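Local coordinates for protein probable alginate O-acetylase AlgJ (Pseudomonas putida, PDB 4O8V) that probably acts, together with AlgI and AlgF, to add acetyl groups to the mannuronate residues of alginate in the periplasm, at residues 37-42 with 86-91; 189-194 with 231-236; 252-257 with 283-288. All coordinates share one frame; numbering follows the deposited sequence. Where two conformers were deposited one is given.

Contact 1 (37-42 with 86-91); sequences ENLALI and NQFHAQ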
loop_
_atom_site.group_PDB
_atom_site.type_symbol
_atom_site.label_atom_id
_atom_site.label_comp_id
_atom_site.label_asym_id
_atom_site.label_seq_id
_atom_site.Cartn_x
_atom_site.Cartn_y
_atom_site.Cartn_z
ATOM N N GLU A 37 18.658 4.112 -0.133
ATOM C CA GLU A 37 18.452 4.793 -1.406
ATOM C C GLU A 37 16.957 5.113 -1.559
ATOM O O GLU A 37 16.570 6.262 -1.840
ATOM C CB GLU A 37 18.991 3.916 -2.544
ATOM C CG GLU A 37 19.430 4.648 -3.794
ATOM C CD GLU A 37 20.502 5.726 -3.573
ATOM O OE1 GLU A 37 21.326 5.620 -2.632
ATOM O OE2 GLU A 37 20.521 6.689 -4.367
ATOM N N ASN A 38 16.113 4.109 -1.325
ATOM C CA ASN A 38 14.668 4.312 -1.369
ATOM C C ASN A 38 14.179 5.351 -0.348
ATOM O O ASN A 38 13.286 6.140 -0.658
ATOM C CB ASN A 38 13.920 2.994 -1.162
ATOM C CG ASN A 38 13.947 2.123 -2.397
ATOM O OD1 ASN A 38 14.044 2.626 -3.524
ATOM N ND2 ASN A 38 13.884 0.807 -2.197
ATOM N N LEU A 39 14.748 5.368 0.857
ATOM C CA LEU A 39 14.343 6.362 1.846
ATOM C C LEU A 39 14.726 7.780 1.413
ATOM O O LEU A 39 13.992 8.736 1.688
ATOM C CB LEU A 39 14.965 6.063 3.201
ATOM C CG LEU A 39 14.314 4.863 3.884
ATOM C CD1 LEU A 39 15.261 4.224 4.920
ATOM C CD2 LEU A 39 12.976 5.252 4.515
ATOM N N ALA A 40 15.881 7.918 0.770
ATOM C CA ALA A 40 16.300 9.238 0.292
ATOM C C ALA A 40 15.334 9.711 -0.786
ATOM O O ALA A 40 15.006 10.898 -0.872
ATOM C CB ALA A 40 17.741 9.203 -0.234
ATOM N N LEU A 41 14.848 8.780 -1.596
ATOM C CA LEU A 41 13.847 9.131 -2.608
ATOM C C LEU A 41 12.493 9.470 -1.997
ATOM O O LEU A 41 11.826 10.415 -2.439
ATOM C CB LEU A 41 13.706 8.006 -3.632
ATOM C CG LEU A 41 14.964 7.891 -4.498
ATOM C CD1 LEU A 41 14.925 6.617 -5.327
ATOM C CD2 LEU A 41 15.062 9.132 -5.382
ATOM N N ILE A 42 12.065 8.711 -0.989
ATOM C CA ILE A 42 10.829 9.035 -0.296
ATOM C C ILE A 42 10.879 10.430 0.332
ATOM O O ILE A 42 9.917 11.197 0.254
ATOM C CB ILE A 42 10.526 7.994 0.815
ATOM C CG1 ILE A 42 10.153 6.652 0.186
ATOM C CG2 ILE A 42 9.446 8.511 1.769
ATOM C CD1 ILE A 42 10.172 5.489 1.203
ATOM N N ASN A 86 8.871 -1.721 11.577
ATOM C CA ASN A 86 9.308 -0.799 12.612
ATOM C C ASN A 86 10.425 0.126 12.136
ATOM O O ASN A 86 10.393 1.333 12.382
ATOM C CB ASN A 86 9.775 -1.594 13.844
ATOM C CG ASN A 86 10.227 -0.706 15.002
ATOM O OD1 ASN A 86 9.509 0.192 15.454
ATOM N ND2 ASN A 86 11.421 -0.967 15.496
ATOM N N GLN A 87 11.417 -0.435 11.451
ATOM C CA GLN A 87 12.524 0.381 10.963
ATOM C C GLN A 87 12.092 1.336 9.851
ATOM O O GLN A 87 12.623 2.444 9.752
ATOM C CB GLN A 87 13.676 -0.514 10.487
ATOM C CG GLN A 87 14.414 -1.225 11.630
ATOM C CD GLN A 87 15.094 -0.255 12.623
ATOM O OE1 GLN A 87 15.432 0.886 12.278
ATOM N NE2 GLN A 87 15.290 -0.716 13.857
ATOM N N PHE A 88 11.152 0.908 9.011
ATOM C CA PHE A 88 10.562 1.787 7.991
ATOM C C PHE A 88 9.905 2.991 8.696
ATOM O O PHE A 88 10.143 4.159 8.353
ATOM C CB PHE A 88 9.544 1.009 7.147
ATOM C CG PHE A 88 9.168 1.652 5.824
ATOM C CD1 PHE A 88 9.469 2.977 5.537
ATOM C CD2 PHE A 88 8.461 0.916 4.875
ATOM C CE1 PHE A 88 9.095 3.542 4.319
ATOM C CE2 PHE A 88 8.092 1.468 3.662
ATOM C CZ PHE A 88 8.410 2.785 3.379
ATOM N N HIS A 89 9.088 2.709 9.704
ATOM C CA HIS A 89 8.457 3.790 10.447
ATOM C C HIS A 89 9.481 4.707 11.119
ATOM O O HIS A 89 9.350 5.924 11.066
ATOM C CB HIS A 89 7.489 3.242 11.486
ATOM C CG HIS A 89 6.110 3.051 10.955
ATOM N ND1 HIS A 89 5.240 4.105 10.764
ATOM C CD2 HIS A 89 5.459 1.936 10.536
ATOM C CE1 HIS A 89 4.099 3.643 10.283
ATOM N NE2 HIS A 89 4.207 2.331 10.129
ATOM N N ALA A 90 10.506 4.121 11.732
ATOM C CA ALA A 90 11.523 4.903 12.403
ATOM C C ALA A 90 12.259 5.807 11.414
ATOM O O ALA A 90 12.538 6.975 11.718
ATOM C CB ALA A 90 12.510 3.996 13.126
ATOM N N GLN A 91 12.591 5.271 10.241
ATOM C CA GLN A 91 13.335 6.065 9.241
ATOM C C GLN A 91 12.456 7.143 8.604
ATOM O O GLN A 91 12.924 8.252 8.292
ATOM C CB GLN A 91 13.912 5.163 8.146
ATOM C CG GLN A 91 15.078 4.325 8.593
ATOM C CD GLN A 91 16.380 5.074 8.493
ATOM O OE1 GLN A 91 16.420 6.237 8.068
ATOM N NE2 GLN A 91 17.464 4.411 8.871
#

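Contact 2 (189-194 with 231-236); sequences RTTRPV and LQQALR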
loop_
_atom_site.group_PDB
_atom_site.type_symbol
_atom_site.label_atom_id
_atom_site.label_comp_id
_atom_site.label_asym_id
_atom_site.label_seq_id
_atom_site.Cartn_x
_atom_site.Cartn_y
_atom_site.Cartn_z
ATOM N N ARG A 189 -17.630 -4.517 -2.963
ATOM C CA ARG A 189 -18.030 -3.308 -2.238
ATOM C C ARG A 189 -17.729 -2.073 -3.056
ATOM O O ARG A 189 -16.595 -1.881 -3.512
ATOM C CB ARG A 189 -17.343 -3.238 -0.870
ATOM C CG ARG A 189 -18.176 -3.888 0.240
ATOM C CD ARG A 189 -17.331 -4.311 1.437
ATOM N NE ARG A 189 -16.470 -3.234 1.912
ATOM C CZ ARG A 189 -16.820 -2.319 2.809
ATOM N NH1 ARG A 189 -18.035 -2.324 3.353
ATOM N NH2 ARG A 189 -15.942 -1.389 3.163
ATOM N N THR A 190 -18.761 -1.257 -3.247
ATOM C CA THR A 190 -18.700 -0.072 -4.087
ATOM C C THR A 190 -19.111 1.187 -3.317
ATOM O O THR A 190 -20.013 1.154 -2.482
ATOM C CB THR A 190 -19.591 -0.236 -5.328
ATOM O OG1 THR A 190 -20.913 -0.575 -4.919
ATOM C CG2 THR A 190 -19.073 -1.366 -6.212
ATOM N N THR A 191 -18.453 2.302 -3.623
ATOM C CA THR A 191 -18.678 3.554 -2.917
ATOM C C THR A 191 -19.158 4.624 -3.888
ATOM O O THR A 191 -18.624 4.750 -4.986
ATOM C CB THR A 191 -17.392 4.027 -2.217
ATOM O OG1 THR A 191 -16.954 3.014 -1.293
ATOM C CG2 THR A 191 -17.626 5.357 -1.478
ATOM N N ARG A 192 -20.172 5.381 -3.486
ATOM C CA ARG A 192 -20.714 6.433 -4.329
ATOM C C ARG A 192 -20.934 7.700 -3.510
ATOM O O ARG A 192 -21.234 7.625 -2.319
ATOM C CB ARG A 192 -22.032 5.975 -4.954
ATOM C CG ARG A 192 -23.084 5.647 -3.904
ATOM C CD ARG A 192 -24.330 4.998 -4.478
ATOM N NE ARG A 192 -25.224 4.555 -3.410
ATOM C CZ ARG A 192 -26.059 5.355 -2.753
ATOM N NH1 ARG A 192 -26.125 6.650 -3.053
ATOM N NH2 ARG A 192 -26.833 4.862 -1.794
ATOM N N PRO A 193 -20.778 8.870 -4.144
ATOM C CA PRO A 193 -21.182 10.125 -3.495
ATOM C C PRO A 193 -22.685 10.168 -3.294
ATOM O O PRO A 193 -23.419 9.595 -4.093
ATOM C CB PRO A 193 -20.732 11.205 -4.488
ATOM C CG PRO A 193 -20.659 10.497 -5.808
ATOM C CD PRO A 193 -20.228 9.087 -5.492
ATOM N N VAL A 194 -23.140 10.831 -2.238
ATOM C CA VAL A 194 -24.565 11.010 -2.012
ATOM C C VAL A 194 -25.154 11.999 -3.027
ATOM O O VAL A 194 -26.297 11.842 -3.472
ATOM C CB VAL A 194 -24.835 11.493 -0.574
ATOM C CG1 VAL A 194 -26.322 11.741 -0.357
ATOM C CG2 VAL A 194 -24.304 10.467 0.428
ATOM N N LEU A 231 -11.344 5.345 1.405
ATOM C CA LEU A 231 -10.728 6.635 1.703
ATOM C C LEU A 231 -11.697 7.809 1.505
ATOM O O LEU A 231 -11.787 8.680 2.362
ATOM C CB LEU A 231 -9.478 6.857 0.828
ATOM C CG LEU A 231 -8.199 6.145 1.257
ATOM C CD1 LEU A 231 -7.095 6.265 0.187
ATOM C CD2 LEU A 231 -7.752 6.695 2.629
ATOM N N GLN A 232 -12.387 7.841 0.366
ATOM C CA GLN A 232 -13.398 8.867 0.108
ATOM C C GLN A 232 -14.403 8.923 1.244
ATOM O O GLN A 232 -14.666 9.983 1.810
ATOM C CB GLN A 232 -14.131 8.601 -1.206
ATOM C CG GLN A 232 -13.288 8.814 -2.454
ATOM C CD GLN A 232 -13.972 8.284 -3.697
ATOM O OE1 GLN A 232 -14.717 7.309 -3.639
ATOM N NE2 GLN A 232 -13.711 8.915 -4.832
ATOM N N GLN A 233 -14.948 7.762 1.598
ATOM C CA GLN A 233 -15.914 7.696 2.678
ATOM C C GLN A 233 -15.341 8.122 4.028
ATOM O O GLN A 233 -15.973 8.884 4.754
ATOM C CB GLN A 233 -16.491 6.293 2.788
ATOM C CG GLN A 233 -17.557 6.197 3.872
ATOM C CD GLN A 233 -18.442 5.006 3.680
ATOM O OE1 GLN A 233 -19.179 4.926 2.700
ATOM N NE2 GLN A 233 -18.372 4.057 4.607
ATOM N N ALA A 234 -14.145 7.648 4.367
ATOM C CA ALA A 234 -13.596 7.938 5.689
ATOM C C ALA A 234 -13.173 9.408 5.790
ATOM O O ALA A 234 -13.426 10.069 6.808
ATOM C CB ALA A 234 -12.422 6.995 5.999
ATOM N N LEU A 235 -12.571 9.929 4.722
ATOM C CA LEU A 235 -12.122 11.315 4.680
ATOM C C LEU A 235 -13.253 12.307 4.464
ATOM O O LEU A 235 -13.070 13.510 4.674
ATOM C CB LEU A 235 -11.086 11.509 3.567
ATOM C CG LEU A 235 -9.759 10.769 3.745
ATOM C CD1 LEU A 235 -8.985 10.797 2.431
ATOM C CD2 LEU A 235 -8.974 11.426 4.866
ATOM N N ARG A 236 -14.420 11.812 4.051
ATOM C CA ARG A 236 -15.502 12.696 3.599
ATOM C C ARG A 236 -14.947 13.698 2.581
ATOM O O ARG A 236 -15.104 14.938 2.695
ATOM C CB ARG A 236 -16.168 13.406 4.783
ATOM C CG ARG A 236 -16.659 12.412 5.848
ATOM C CD ARG A 236 -17.393 13.090 6.968
ATOM N NE ARG A 236 -18.819 13.118 6.688
ATOM C CZ ARG A 236 -19.597 14.173 6.880
ATOM N NH1 ARG A 236 -19.090 15.298 7.366
ATOM N NH2 ARG A 236 -20.887 14.095 6.586
#

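Contact 3 (252-257 with 283-288); sequences PMLKYL and NDLSSF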
loop_
_atom_site.group_PDB
_atom_site.type_symbol
_atom_site.label_atom_id
_atom_site.label_comp_id
_atom_site.label_asym_id
_atom_site.label_seq_id
_atom_site.Cartn_x
_atom_site.Cartn_y
_atom_site.Cartn_z
ATOM N N PRO A 252 5.020 4.786 -9.732
ATOM C CA PRO A 252 3.816 5.603 -9.897
ATOM C C PRO A 252 3.897 6.954 -9.191
ATOM O O PRO A 252 3.278 7.899 -9.689
ATOM C CB PRO A 252 2.704 4.740 -9.264
ATOM C CG PRO A 252 3.203 3.358 -9.361
ATOM C CD PRO A 252 4.705 3.479 -9.129
HETATM N N MSE A 253 4.622 7.060 -8.078
HETATM C CA MSE A 253 4.766 8.366 -7.428
HETATM C C MSE A 253 5.620 9.302 -8.273
HETATM O O MSE A 253 5.280 10.480 -8.425
HETATM C CB MSE A 253 5.367 8.247 -6.030
HETATM C CG MSE A 253 5.660 9.590 -5.386
HETATM SE SE MSE A 253 4.067 10.755 -5.194
HETATM C CE MSE A 253 3.390 9.847 -3.650
ATOM N N LEU A 254 6.716 8.796 -8.843
ATOM C CA LEU A 254 7.547 9.674 -9.689
ATOM C C LEU A 254 6.775 10.129 -10.939
ATOM O O LEU A 254 6.886 11.297 -11.372
ATOM C CB LEU A 254 8.854 8.975 -10.067
ATOM C CG LEU A 254 9.660 8.441 -8.874
ATOM C CD1 LEU A 254 10.893 7.671 -9.358
ATOM C CD2 LEU A 254 10.064 9.585 -7.957
ATOM N N LYS A 255 5.987 9.224 -11.508
ATOM C CA LYS A 255 5.132 9.571 -12.638
ATOM C C LYS A 255 4.163 10.680 -12.258
ATOM O O LYS A 255 3.992 11.656 -12.994
ATOM C CB LYS A 255 4.366 8.342 -13.131
ATOM C CG LYS A 255 3.382 8.616 -14.252
ATOM C CD LYS A 255 2.951 7.310 -14.900
ATOM C CE LYS A 255 1.645 7.456 -15.652
ATOM N NZ LYS A 255 1.220 6.139 -16.210
ATOM N N TYR A 256 3.537 10.534 -11.095
ATOM C CA TYR A 256 2.601 11.547 -10.604
ATOM C C TYR A 256 3.250 12.935 -10.468
ATOM O O TYR A 256 2.673 13.948 -10.879
ATOM C CB TYR A 256 2.010 11.123 -9.248
ATOM C CG TYR A 256 1.065 12.167 -8.706
ATOM C CD1 TYR A 256 -0.099 12.486 -9.379
ATOM C CD2 TYR A 256 1.351 12.842 -7.531
ATOM C CE1 TYR A 256 -0.960 13.448 -8.887
ATOM C CE2 TYR A 256 0.508 13.808 -7.037
ATOM C CZ TYR A 256 -0.639 14.104 -7.705
ATOM O OH TYR A 256 -1.479 15.064 -7.189
ATOM N N LEU A 257 4.447 12.983 -9.899
ATOM C CA LEU A 257 5.130 14.268 -9.718
ATOM C C LEU A 257 5.438 14.951 -11.042
ATOM O O LEU A 257 5.529 16.168 -11.097
ATOM C CB LEU A 257 6.435 14.086 -8.942
ATOM C CG LEU A 257 6.269 13.587 -7.500
ATOM C CD1 LEU A 257 7.629 13.322 -6.886
ATOM C CD2 LEU A 257 5.502 14.615 -6.682
ATOM N N ASN A 283 14.428 -0.341 -7.487
ATOM C CA ASN A 283 13.507 0.266 -8.425
ATOM C C ASN A 283 14.240 0.628 -9.685
ATOM O O ASN A 283 15.366 1.121 -9.632
ATOM C CB ASN A 283 12.859 1.492 -7.814
ATOM C CG ASN A 283 11.851 1.119 -6.782
ATOM O OD1 ASN A 283 10.854 0.495 -7.111
ATOM N ND2 ASN A 283 12.116 1.447 -5.533
ATOM N N ASP A 284 13.616 0.374 -10.823
ATOM C CA ASP A 284 14.250 0.695 -12.089
ATOM C C ASP A 284 14.002 2.171 -12.410
ATOM O O ASP A 284 12.894 2.555 -12.795
ATOM C CB ASP A 284 13.722 -0.221 -13.196
ATOM C CG ASP A 284 14.271 0.128 -14.565
ATOM O OD1 ASP A 284 15.267 0.879 -14.665
ATOM O OD2 ASP A 284 13.704 -0.372 -15.557
ATOM N N LEU A 285 15.037 2.991 -12.240
ATOM C CA LEU A 285 14.935 4.421 -12.502
ATOM C C LEU A 285 15.525 4.814 -13.852
ATOM O O LEU A 285 15.739 6.003 -14.115
ATOM C CB LEU A 285 15.635 5.216 -11.401
ATOM C CG LEU A 285 15.139 4.897 -9.985
ATOM C CD1 LEU A 285 15.952 5.698 -8.982
ATOM C CD2 LEU A 285 13.680 5.208 -9.855
ATOM N N SER A 286 15.780 3.821 -14.702
ATOM C CA SER A 286 16.508 4.053 -15.952
ATOM C C SER A 286 15.785 5.036 -16.866
ATOM O O SER A 286 16.417 5.664 -17.712
ATOM C CB SER A 286 16.740 2.740 -16.699
ATOM O OG SER A 286 15.507 2.153 -17.076
ATOM N N SER A 287 14.470 5.170 -16.702
ATOM C CA SER A 287 13.697 6.049 -17.583
ATOM C C SER A 287 13.635 7.491 -17.084
ATOM O O SER A 287 13.100 8.368 -17.770
ATOM C CB SER A 287 12.274 5.522 -17.769
ATOM O OG SER A 287 11.515 5.660 -16.584
ATOM N N PHE A 288 14.188 7.750 -15.905
ATOM C CA PHE A 288 14.172 9.115 -15.386
ATOM C C PHE A 288 15.483 9.859 -15.596
ATOM O O PHE A 288 16.557 9.264 -15.636
ATOM C CB PHE A 288 13.811 9.101 -13.906
ATOM C CG PHE A 288 12.461 8.515 -13.636
ATOM C CD1 PHE A 288 11.322 9.288 -13.777
ATOM C CD2 PHE A 288 12.326 7.181 -13.264
ATOM C CE1 PHE A 288 10.067 8.743 -13.537
ATOM C CE2 PHE A 288 11.073 6.634 -13.030
ATOM C CZ PHE A 288 9.947 7.424 -13.165
#

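Contact 1 (37-42 with 86-91)
L39 and I42 of helix 31-51 meet F88 and Q91 of helix 84-94, two helices lying next to each other over the parallel sheet of an SGNH hydrolase-like alpha/beta fold. The axes of the two short segments cross at -42° and come no closer than 11.6 Å, a wide spacing that is bridged by side chains. L39 contributes most on its side, with 66 Å² buried against the other helix. Its two methyls rest against the first methylene of Q91, L39 CD1 lying 3.6 Å and L39 CD2 3.8 Å from Q91 CB, with the two side chains at about a right angle. A bend about the CB-CG bond (chi2 -85°) keeps Q91 CG 3.7 Å from L39 CD1. CB and CG of Q91 thus come closest at the outer margin of the interface, and the amide lies just beyond, next to the same methyl. Deeper in, I42 CD1 reaches the ring of F88, 3.8 Å from F88 CE1 and 3.9 Å from F88 CZ. The F88 ring is brought in from the other helix by a chi1 of -163°, CG anti to the backbone N, so that its far end comes nearer to helix 31-51 than its root does. Sheet residues seat this inner layer: F88 packs on L58 and I60 of strand 55-61 and edge-to-face on F274, while I42 lies on W272 and F274 of strand 269-275. L279, in the loop beyond that strand, touches both L39 and F88, and its carbonyl accepts a hydrogen bond from N38 ND2. L39 and I42 converge on a single ring atom, F88 CE1, which L39 CD2 approaches to 4.2 Å.

Contact 2 (189-194 with 231-236)
T191 of strand 184-193 faces Q232, with Q233 nearby, close to the C-terminal end of helix 227-235, where the long antiparallel strand pair 152-162/184-193 lies beside the helical layer of the SGNH hydrolase-like domain. The interface is small, 105 Å² over both sides, and its nearest CA atoms, those of T191 and Q233, are 7.5 Å apart. The threonine is held firmly from its own side. With chi1 at -59°, T191 OG1 stands beside its own backbone N and is hydrogen-bonded to T154 OG1 of the partner strand and to N226 ND2, while the methyl takes the other branch, anti to that nitrogen. T191 CG2 is therefore the group offered to the helix, which it meets only at 4.1 Å, at Q232 OE1. The glutamine side is looser: Q232 runs extended beyond CG, alongside the threonine but pointing the opposite way, and its NE2 has just a weak hydrogen bond to D238 OD1, beyond the helix end. R192 points away from the helix on the exposed side, where its guanidinium forms a salt bridge with E155. The helix itself ends in a Schellman motif, with R236 as the positive-phi C-prime residue and a weak bond from R236 N to Q233 O. Strand and helix thus meet here by van der Waals contact of a methyl with the end of Q232, and the hydrogen bonds of T191 go to T154 and N226 instead.

Contact 3 (252-257 with 283-288)
The type I beta turn from L285 to F288, part of the loop between strand 269-275 and helix 290-297, presents the side chains of L285 and F288 to L254 on helix 250-257. L254 is the buried partner of both. Its CB lies 3.6 Å from F288 CZ, at the far end of the ring, while its CD1 sits over one face of the same ring in a CH-pi contact, 4.1 Å from the centroid and 21° off the ring normal. The leucine reaches both places because its CG lies beside the backbone N (chi1 -54°) and the methyl then extends away from CA. L254 CD1 serves L285 as well, meeting L285 CD2 at 3.8 Å where the two leucines cross at about a right angle. On the opposite face of the F288 ring stands S287 OG, 3.7 Å above the plane; the helix methyl and this hydroxyl of the turn both lie toward the rim of the ring. With an alanine here instead of F288, L254 CD1 would probably lose the ring it rests on, and a gap would open between helix and turn. Further out, W292 and L296 of helix 290-297 also pack on L254, and I293 touches L285, so both leucines share in packing with that helix. The shape of the turn is set from within the loop. F288 N donates to L285 O at 2.9 Å, closing the turn, and an Asx turn at D284 overlaps its start, D284 OD1 accepting two hydrogen bonds. S286 N reaches this oxygen at 3.0 Å from above the carboxylate plane, and S286 OG donates to D284 OD1 at 2.7 Å on the syn side.

In the fold
Contacts 1 and 3 are neighbours, their centres about 17 Å apart, and helix 31-51 joins them. N38 OD1 of contact 1 probably accepts a hydrogen bond from N283 ND2 of contact 3 at 3.0 Å, and L41 CD1 packs against L285 CD1 at 3.9 Å. Contact 2 stands apart, across the centre of the chain from contact 1: its centre is about 30 Å from that of contact 1 and 29 Å from that of contact 3, and its nearest atoms remain about 14 and 12 Å away from theirs. All three lie away from the probable catalytic residues D120, H122 and S218, assigned by similarity.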